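Local coordinates for glycoside hydrolase family protein (PDB 6Q2F) that probably releases terminal alpha-L-rhamnose from rhamnosylated substrates by hydrolysis, and carries a bound sodium ion, at residues P757-A761 against V877-T882; F921-Q927 against V964-A970. One frame throughout, in Å; residues are numbered along the deposited sequence.

Contact 1 (P757-A761 against V877-T882)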
ATOM      1  N   PRO A 757       4.106 -10.980 -17.625  1.00 34.02           N
ATOM      2  CA  PRO A 757       4.025 -12.393 -18.009  1.00 32.19           C
ATOM      3  C   PRO A 757       3.128 -13.176 -17.051  1.00 34.82           C
ATOM      4  O   PRO A 757       2.821 -12.747 -15.933  1.00 30.97           O
ATOM      5  CB  PRO A 757       5.477 -12.862 -17.925  1.00 29.32           C
ATOM      6  CG  PRO A 757       6.099 -11.945 -16.890  1.00 30.24           C
ATOM      7  CD  PRO A 757       5.420 -10.613 -17.054  1.00 29.64           C
ATOM      8  N   VAL A 758       2.688 -14.344 -17.507  1.00 34.90           N
ATOM      9  CA  VAL A 758       1.886 -15.253 -16.695  1.00 38.97           C
ATOM     10  C   VAL A 758       2.660 -16.519 -16.342  1.00 32.66           C
ATOM     11  O   VAL A 758       2.685 -16.941 -15.186  1.00 31.75           O
ATOM     12  CB  VAL A 758       0.559 -15.601 -17.405  1.00 40.12           C
ATOM     13  CG1 VAL A 758      -0.187 -16.681 -16.628  1.00 32.99           C
ATOM     14  CG2 VAL A 758      -0.304 -14.348 -17.544  1.00 38.73           C
ATOM     15  N   ARG A 759       3.302 -17.132 -17.331  1.00 30.19           N
ATOM     16  CA  ARG A 759       4.031 -18.382 -17.164  1.00 34.12           C
ATOM     17  C   ARG A 759       5.469 -18.161 -16.724  1.00 34.74           C
ATOM     18  O   ARG A 759       6.206 -19.137 -16.532  1.00 31.49           O
ATOM     19  CB  ARG A 759       3.970 -19.181 -18.476  1.00 31.16           C
ATOM     20  CG  ARG A 759       2.521 -19.382 -18.970  1.00 35.79           C
ATOM     21  CD  ARG A 759       2.461 -20.151 -20.301  1.00 39.80           C
ATOM     22  NE  ARG A 759       3.289 -19.530 -21.328  1.00 38.37           N
ATOM     23  CZ  ARG A 759       3.798 -20.173 -22.374  1.00 46.04           C
ATOM     24  NH1 ARG A 759       3.571 -21.469 -22.537  1.00 43.23           N
ATOM     25  NH2 ARG A 759       4.543 -19.516 -23.255  1.00 50.25           N
ATOM     26  N   TYR A 760       5.857 -16.901 -16.532  1.00 27.42           N
ATOM     27  CA  TYR A 760       7.148 -16.502 -16.008  1.00 31.96           C
ATOM     28  C   TYR A 760       6.928 -15.531 -14.853  1.00 30.46           C
ATOM     29  O   TYR A 760       5.991 -14.731 -14.879  1.00 27.18           O
ATOM     30  CB  TYR A 760       8.001 -15.793 -17.087  1.00 27.50           C
ATOM     31  CG  TYR A 760       8.138 -16.530 -18.405  1.00 25.91           C
ATOM     32  CD1 TYR A 760       7.088 -16.575 -19.307  1.00 29.44           C
ATOM     33  CD2 TYR A 760       9.342 -17.134 -18.765  1.00 23.95           C
ATOM     34  CE1 TYR A 760       7.214 -17.236 -20.527  1.00 28.28           C
ATOM     35  CE2 TYR A 760       9.485 -17.781 -19.969  1.00 24.41           C
ATOM     36  CZ  TYR A 760       8.412 -17.836 -20.841  1.00 28.16           C
ATOM     37  OH  TYR A 760       8.554 -18.498 -22.043  1.00 34.13           O
ATOM     38  N   ALA A 761       7.794 -15.584 -13.847  1.00 29.10           N
ATOM     39  CA  ALA A 761       7.675 -14.631 -12.755  1.00 28.68           C
ATOM     40  C   ALA A 761       8.372 -13.320 -13.113  1.00 34.32           C
ATOM     41  O   ALA A 761       9.216 -13.260 -14.011  1.00 30.45           O
ATOM     42  CB  ALA A 761       8.264 -15.194 -11.460  1.00 23.19           C
ATOM     43  N   VAL A 877      13.483 -18.934 -24.226  1.00 40.32           N
ATOM     44  CA  VAL A 877      13.353 -19.074 -22.781  1.00 39.71           C
ATOM     45  C   VAL A 877      12.057 -19.820 -22.501  1.00 35.77           C
ATOM     46  O   VAL A 877      10.964 -19.282 -22.708  1.00 34.36           O
ATOM     47  CB  VAL A 877      13.387 -17.718 -22.069  1.00 33.65           C
ATOM     48  CG1 VAL A 877      13.209 -17.911 -20.571  1.00 26.29           C
ATOM     49  CG2 VAL A 877      14.711 -17.031 -22.342  1.00 34.14           C
ATOM     50  N   ALA A 878      12.178 -21.055 -22.017  1.00 31.56           N
ATOM     51  CA  ALA A 878      11.009 -21.884 -21.758  1.00 36.69           C
ATOM     52  C   ALA A 878      10.193 -21.322 -20.588  1.00 38.10           C
ATOM     53  O   ALA A 878      10.747 -20.722 -19.666  1.00 43.14           O
ATOM     54  CB  ALA A 878      11.428 -23.324 -21.450  1.00 29.70           C
ATOM     55  N   PRO A 879       8.875 -21.512 -20.609  1.00 35.72           N
ATOM     56  CA  PRO A 879       8.042 -21.117 -19.462  1.00 30.52           C
ATOM     57  C   PRO A 879       8.544 -21.729 -18.165  1.00 30.86           C
ATOM     58  O   PRO A 879       8.966 -22.886 -18.126  1.00 34.02           O
ATOM     59  CB  PRO A 879       6.657 -21.668 -19.815  1.00 34.84           C
ATOM     60  CG  PRO A 879       6.694 -21.978 -21.276  1.00 43.29           C
ATOM     61  CD  PRO A 879       8.119 -22.236 -21.647  1.00 32.65           C
ATOM     62  N   ASP A 880       8.484 -20.942 -17.089  1.00 30.28           N
ATOM     63  CA  ASP A 880       8.871 -21.470 -15.787  1.00 27.97           C
ATOM     64  C   ASP A 880       7.794 -22.385 -15.229  1.00 31.16           C
ATOM     65  O   ASP A 880       8.087 -23.501 -14.769  1.00 32.32           O
ATOM     66  CB  ASP A 880       9.153 -20.321 -14.819  1.00 38.48           C
ATOM     67  CG  ASP A 880       9.927 -20.768 -13.595  1.00 40.71           C
ATOM     68  OD1 ASP A 880      10.430 -21.911 -13.609  1.00 33.25           O
ATOM     69  OD2 ASP A 880      10.041 -19.968 -12.628  1.00 37.35           O
ATOM     70  N   PHE A 881       6.541 -21.927 -15.235  1.00 31.06           N
ATOM     71  CA  PHE A 881       5.432 -22.740 -14.753  1.00 33.72           C
ATOM     72  C   PHE A 881       4.256 -22.571 -15.692  1.00 33.07           C
ATOM     73  O   PHE A 881       3.871 -21.449 -16.026  1.00 32.57           O
ATOM     74  CB  PHE A 881       4.999 -22.376 -13.324  1.00 35.88           C
ATOM     75  CG  PHE A 881       3.716 -23.061 -12.893  1.00 30.83           C
ATOM     76  CD1 PHE A 881       3.699 -24.411 -12.597  1.00 31.15           C
ATOM     77  CD2 PHE A 881       2.532 -22.357 -12.829  1.00 29.18           C
ATOM     78  CE1 PHE A 881       2.520 -25.049 -12.233  1.00 31.00           C
ATOM     79  CE2 PHE A 881       1.355 -22.980 -12.458  1.00 27.31           C
ATOM     80  CZ  PHE A 881       1.348 -24.328 -12.160  1.00 27.12           C
ATOM     81  N   THR A 882       3.683 -23.689 -16.105  1.00 28.78           N
ATOM     82  CA  THR A 882       2.450 -23.675 -16.872  1.00 29.84           C
ATOM     83  C   THR A 882       1.724 -24.983 -16.600  1.00 35.22           C
ATOM     84  O   THR A 882       2.244 -25.869 -15.919  1.00 40.43           O
ATOM     85  CB  THR A 882       2.703 -23.489 -18.366  1.00 39.72           C
ATOM     86  OG1 THR A 882       1.460 -23.182 -19.009  1.00 50.55           O
ATOM     87  CG2 THR A 882       3.271 -24.773 -18.957  1.00 30.84           C
TER
HETATM   88  O   HOH W   1       1.412 -22.917 -21.729  1.00 55.14           O
HETATM   89  O   HOH W   2      10.057 -17.260 -13.772  1.00 27.97           O

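Contact 2 (F921-Q927 against V964-A970)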
ATOM      1  N   PHE A 921       6.978 -27.744 -14.885  1.00 29.58           N
ATOM      2  CA  PHE A 921       7.969 -26.933 -14.195  1.00 29.85           C
ATOM      3  C   PHE A 921       9.262 -26.959 -14.996  1.00 35.41           C
ATOM      4  O   PHE A 921       9.669 -28.020 -15.502  1.00 33.22           O
ATOM      5  CB  PHE A 921       8.216 -27.438 -12.773  1.00 24.16           C
ATOM      6  CG  PHE A 921       6.968 -27.574 -11.954  1.00 30.67           C
ATOM      7  CD1 PHE A 921       6.184 -28.707 -12.055  1.00 30.94           C
ATOM      8  CD2 PHE A 921       6.575 -26.569 -11.082  1.00 29.82           C
ATOM      9  CE1 PHE A 921       5.038 -28.838 -11.304  1.00 31.82           C
ATOM     10  CE2 PHE A 921       5.430 -26.691 -10.328  1.00 26.75           C
ATOM     11  CZ  PHE A 921       4.653 -27.827 -10.444  1.00 28.61           C
ATOM     12  N   ARG A 922       9.893 -25.789 -15.127  1.00 33.72           N
ATOM     13  CA  ARG A 922      11.173 -25.680 -15.826  1.00 30.93           C
ATOM     14  C   ARG A 922      12.284 -26.127 -14.876  1.00 27.97           C
ATOM     15  O   ARG A 922      13.063 -25.338 -14.342  1.00 28.35           O
ATOM     16  CB  ARG A 922      11.395 -24.258 -16.324  1.00 31.19           C
ATOM     17  CG  ARG A 922      12.643 -24.084 -17.208  1.00 29.08           C
ATOM     18  CD  ARG A 922      12.826 -22.605 -17.585  1.00 31.51           C
ATOM     19  NE  ARG A 922      13.031 -21.760 -16.410  1.00 34.79           N
ATOM     20  CZ  ARG A 922      12.685 -20.476 -16.328  1.00 28.96           C
ATOM     21  NH1 ARG A 922      12.073 -19.878 -17.342  1.00 25.92           N
ATOM     22  NH2 ARG A 922      12.934 -19.796 -15.221  1.00 26.11           N
ATOM     23  N   VAL A 923      12.330 -27.436 -14.637  1.00 27.10           N
ATOM     24  CA  VAL A 923      13.337 -28.018 -13.759  1.00 26.82           C
ATOM     25  C   VAL A 923      13.508 -29.471 -14.159  1.00 36.56           C
ATOM     26  O   VAL A 923      12.618 -30.090 -14.741  1.00 37.34           O
ATOM     27  CB  VAL A 923      12.974 -27.903 -12.256  1.00 30.33           C
ATOM     28  CG1 VAL A 923      11.679 -28.652 -11.968  1.00 33.42           C
ATOM     29  CG2 VAL A 923      14.093 -28.449 -11.358  1.00 27.96           C
ATOM     30  N   THR A 924      14.661 -30.018 -13.800  1.00 30.15           N
ATOM     31  CA  THR A 924      15.125 -31.296 -14.276  1.00 38.57           C
ATOM     32  C   THR A 924      16.015 -31.896 -13.192  1.00 26.62           C
ATOM     33  O   THR A 924      16.501 -31.185 -12.318  1.00 26.61           O
ATOM     34  CB  THR A 924      15.844 -31.039 -15.608  1.00 47.64           C
ATOM     35  OG1 THR A 924      16.926 -30.131 -15.391  1.00 76.86           O
ATOM     36  CG2 THR A 924      14.901 -30.581 -16.671  1.00 54.30           C
ATOM     37  N   GLY A 925      16.205 -33.213 -13.225  1.00 28.95           N
ATOM     38  CA  GLY A 925      17.127 -33.831 -12.282  1.00 28.73           C
ATOM     39  C   GLY A 925      16.651 -33.974 -10.839  1.00 38.80           C
ATOM     40  O   GLY A 925      17.421 -34.451  -9.994  1.00 32.22           O
ATOM     41  N   LYS A 926      15.410 -33.597 -10.525  1.00 33.30           N
ATOM     42  CA  LYS A 926      14.915 -33.627  -9.154  1.00 33.08           C
ATOM     43  C   LYS A 926      13.612 -34.413  -9.082  1.00 38.56           C
ATOM     44  O   LYS A 926      12.765 -34.302  -9.969  1.00 40.55           O
ATOM     45  CB  LYS A 926      14.700 -32.201  -8.619  1.00 29.80           C
ATOM     46  CG  LYS A 926      15.974 -31.339  -8.541  1.00 28.44           C
ATOM     47  CD  LYS A 926      16.850 -31.746  -7.348  1.00 32.53           C
ATOM     48  CE  LYS A 926      17.928 -30.679  -7.060  1.00 36.90           C
ATOM     49  NZ  LYS A 926      18.805 -31.042  -5.903  1.00 31.12           N
ATOM     50  N   GLN A 927      13.426 -35.191  -8.021  1.00 36.72           N
ATOM     51  CA  GLN A 927      12.140 -35.850  -7.868  1.00 35.95           C
ATOM     52  C   GLN A 927      11.231 -34.978  -7.031  1.00 33.53           C
ATOM     53  O   GLN A 927      11.539 -34.718  -5.860  1.00 31.34           O
ATOM     54  CB  GLN A 927      12.258 -37.246  -7.282  1.00 46.51           C
ATOM     55  CG  GLN A 927      13.000 -37.432  -6.004  1.00 58.52           C
ATOM     56  CD  GLN A 927      12.769 -38.829  -5.487  1.00 65.71           C
ATOM     57  OE1 GLN A 927      11.669 -39.356  -5.615  1.00 55.25           O
ATOM     58  NE2 GLN A 927      13.812 -39.461  -4.950  1.00 77.58           N
ATOM     59  N   VAL A 964       5.350 -27.524  -4.378  1.00 30.11           N
ATOM     60  CA  VAL A 964       5.947 -28.594  -5.172  1.00 28.59           C
ATOM     61  C   VAL A 964       7.449 -28.382  -5.068  1.00 32.48           C
ATOM     62  O   VAL A 964       7.994 -27.388  -5.561  1.00 29.87           O
ATOM     63  CB  VAL A 964       5.442 -28.600  -6.620  1.00 27.14           C
ATOM     64  CG1 VAL A 964       5.905 -29.878  -7.361  1.00 27.93           C
ATOM     65  CG2 VAL A 964       3.920 -28.544  -6.638  1.00 26.15           C
ATOM     66  N   VAL A 965       8.116 -29.286  -4.370  1.00 32.80           N
ATOM     67  CA  VAL A 965       9.496 -29.110  -3.939  1.00 32.85           C
ATOM     68  C   VAL A 965      10.386 -30.029  -4.766  1.00 34.79           C
ATOM     69  O   VAL A 965      10.124 -31.235  -4.862  1.00 32.81           O
ATOM     70  CB  VAL A 965       9.622 -29.407  -2.435  1.00 28.96           C
ATOM     71  CG1 VAL A 965      11.067 -29.349  -2.005  1.00 27.53           C
ATOM     72  CG2 VAL A 965       8.781 -28.403  -1.664  1.00 24.57           C
ATOM     73  N   PHE A 966      11.443 -29.457  -5.348  1.00 27.74           N
ATOM     74  CA  PHE A 966      12.392 -30.180  -6.204  1.00 30.88           C
ATOM     75  C   PHE A 966      13.773 -30.106  -5.569  1.00 31.79           C
ATOM     76  O   PHE A 966      14.607 -29.294  -5.975  1.00 30.01           O
ATOM     77  CB  PHE A 966      12.429 -29.597  -7.571  1.00 27.84           C
ATOM     78  CG  PHE A 966      11.146 -29.703  -8.323  1.00 27.26           C
ATOM     79  CD1 PHE A 966      10.139 -28.766  -8.149  1.00 30.09           C
ATOM     80  CD2 PHE A 966      10.959 -30.728  -9.233  1.00 32.54           C
ATOM     81  CE1 PHE A 966       8.970 -28.860  -8.871  1.00 29.41           C
ATOM     82  CE2 PHE A 966       9.793 -30.822  -9.949  1.00 34.23           C
ATOM     83  CZ  PHE A 966       8.800 -29.897  -9.770  1.00 28.81           C
ATOM     84  N   ARG A 967      14.032 -30.972  -4.598  1.00 27.06           N
ATOM     85  CA  ARG A 967      15.316 -30.915  -3.920  1.00 32.19           C
ATOM     86  C   ARG A 967      16.017 -32.263  -3.899  1.00 33.95           C
ATOM     87  O   ARG A 967      17.249 -32.320  -3.979  1.00 35.45           O
ATOM     88  CB  ARG A 967      15.155 -30.407  -2.487  1.00 29.48           C
ATOM     89  CG  ARG A 967      14.774 -28.940  -2.414  1.00 29.31           C
ATOM     90  CD  ARG A 967      14.266 -28.589  -1.017  1.00 41.74           C
ATOM     91  NE  ARG A 967      15.256 -27.871  -0.239  1.00 50.48           N
ATOM     92  CZ  ARG A 967      15.959 -28.421   0.733  1.00 42.26           C
ATOM     93  NH1 ARG A 967      15.772 -29.697   1.046  1.00 52.25           N
ATOM     94  NH2 ARG A 967      16.840 -27.695   1.393  1.00 36.64           N
ATOM     95  N   LYS A 968      15.250 -33.346  -3.759  1.00 29.96           N
ATOM     96  CA  LYS A 968      15.828 -34.679  -3.823  1.00 32.96           C
ATOM     97  C   LYS A 968      16.303 -34.979  -5.242  1.00 32.46           C
ATOM     98  O   LYS A 968      15.562 -34.786  -6.207  1.00 34.40           O
ATOM     99  CB  LYS A 968      14.802 -35.714  -3.366  1.00 30.87           C
ATOM    100  CG  LYS A 968      14.339 -35.568  -1.918  1.00 38.92           C
ATOM    101  CD  LYS A 968      13.412 -36.737  -1.525  1.00 48.54           C
ATOM    102  CE  LYS A 968      13.101 -36.731  -0.026  1.00 59.41           C
ATOM    103  NZ  LYS A 968      12.200 -37.854   0.367  1.00 60.99           N
ATOM    104  N   ALA A 969      17.541 -35.448  -5.369  1.00 33.01           N
ATOM    105  CA  ALA A 969      18.044 -35.879  -6.672  1.00 43.26           C
ATOM    106  C   ALA A 969      17.183 -37.005  -7.232  1.00 47.37           C
ATOM    107  O   ALA A 969      16.844 -37.953  -6.529  1.00 43.82           O
ATOM    108  CB  ALA A 969      19.503 -36.338  -6.577  1.00 39.96           C
ATOM    109  N   ALA A 970      16.823 -36.888  -8.504  1.00 45.96           N
ATOM    110  CA  ALA A 970      15.979 -37.876  -9.159  1.00 44.21           C
ATOM    111  C   ALA A 970      16.790 -39.137  -9.454  1.00 44.71           C
ATOM    112  O   ALA A 970      17.779 -39.083 -10.186  1.00 43.97           O
ATOM    113  CB  ALA A 970      15.392 -37.290 -10.443  1.00 39.09           C
TER
HETATM  114  O   HOH W   3      12.488 -32.983  -3.762  1.00 35.11           O

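Contact 1 (P757-A761 against V877-T882)
Two successive amides grip the backbone oxygen of Arg759. Phe881 N lies 3.1 Å from Arg759 O in a nearly straight bond (171° at the hydrogen), whereas Asp880 N, 3.0 Å from Arg759 O, is bent to 127° and makes only a weak one. This shared acceptor marks a seam between two sheets: 757-761 is the loop leading into strand 762-765 of a mixed sheet, and 877-882 carries the chain from helix 868-874 into strand 881-884 of an antiparallel beta sheet.

The shortest polar bond belongs to Tyr760, whose OH donates to Val877 O at 2.6 Å, with that oxygen close to the ring plane. Over one face of the same ring sits Pro879 CA, 4.0 Å from the Tyr760 centroid, a CH-pi contact; the phenol is thus held both by its hydroxyl and by its flat side.

Pro879 also serves Arg759. The arginine chain bends at chi3 (-54°), which brings one guanidinium face against the pyrrolidine ring, with Arg759 NH1 3.4 Å from Pro879 CG. Arg759 NE forms a salt bridge with Glu869, and NH1 donates to a water that lies 2.7 Å from Thr882 OG1, so NE is paired with helix 868-874, while NH1 reaches Thr882 through the water.

Asp880 accepts hydrogen bonds from Tyr905 at OD1 and from His896 at OD2. A second water completes the junction, accepting from Ala761 N at 2.8 Å and donating to Asp880 OD2 at 2.9 Å.

Contact 2 (F921-Q927 against V964-A970)
Phe921 and Phe966 lead the apolar contacts. Their ring centroids are 5.1 Å and their planes 56° apart, an oblique pair in which Phe966 CZ stands over one face of Phe921, 3.7 Å from its CD1. Val923 CG1 lies over a face of the Phe966 ring, 3.6 Å from the centroid, as a CH-pi contact, while Lys926 CB meets the edge of that ring. Phe921 CZ reaches Val964 CG1 at 3.9 Å.

Strands 926-932 and 961-967 are antiparallel neighbours of one sheet; the chain after 961-967 turns a corner at Lys968, and past it only a short, loose antiparallel pairing with 926-927 continues. There Ala970 N donates to Gly925 O at 2.9 Å, almost straight at 169°, and Gln927 N to Lys968 O at 2.8 Å; between them Lys926 and Ala969 form a non-hydrogen-bonded pair. A water donates to Gln927 O and Val965 O and accepts from Arg967 N.

Lys926 supplies the side-chain polar bond: its bend at chi2 (-76°) carries the chain alongside the Phe966 carbonyl, and NZ donates to Arg967 O at 2.8 Å from above the carbonyl plane, with Lys901 O as a further acceptor. Lacking the ammonium, an alanine here would probably leave Arg967 O and Lys901 O without this shared donor. Gln927 CG also packs on Lys968 CB, while Lys968 NZ forms a salt bridge with Glu929.

In the fold
From the N terminus, contact 1 comes first: 757-761 meets 877-882 after 115 intervening residues that hold most of the mixed sheet and its helices. Contact 2 opens only after that loop has closed; its own 36 intervening residues hold no helix and run through the rest of strand 926-932, strands 937-946 and 949-956, and the start of strand 961-967. The two loops are therefore in series, neither nested nor crossed. Their centres lie about 17 Å apart, yet they touch: Arg922 N and NH1 make probable hydrogen bonds to Asp880 O and Ala878 O, and the Phe881 and Phe921 rings meet. Contact 1 joins the mixed sheet to the antiparallel one; contact 2 ties together two neighbouring strands of the latter and the loops at their ends.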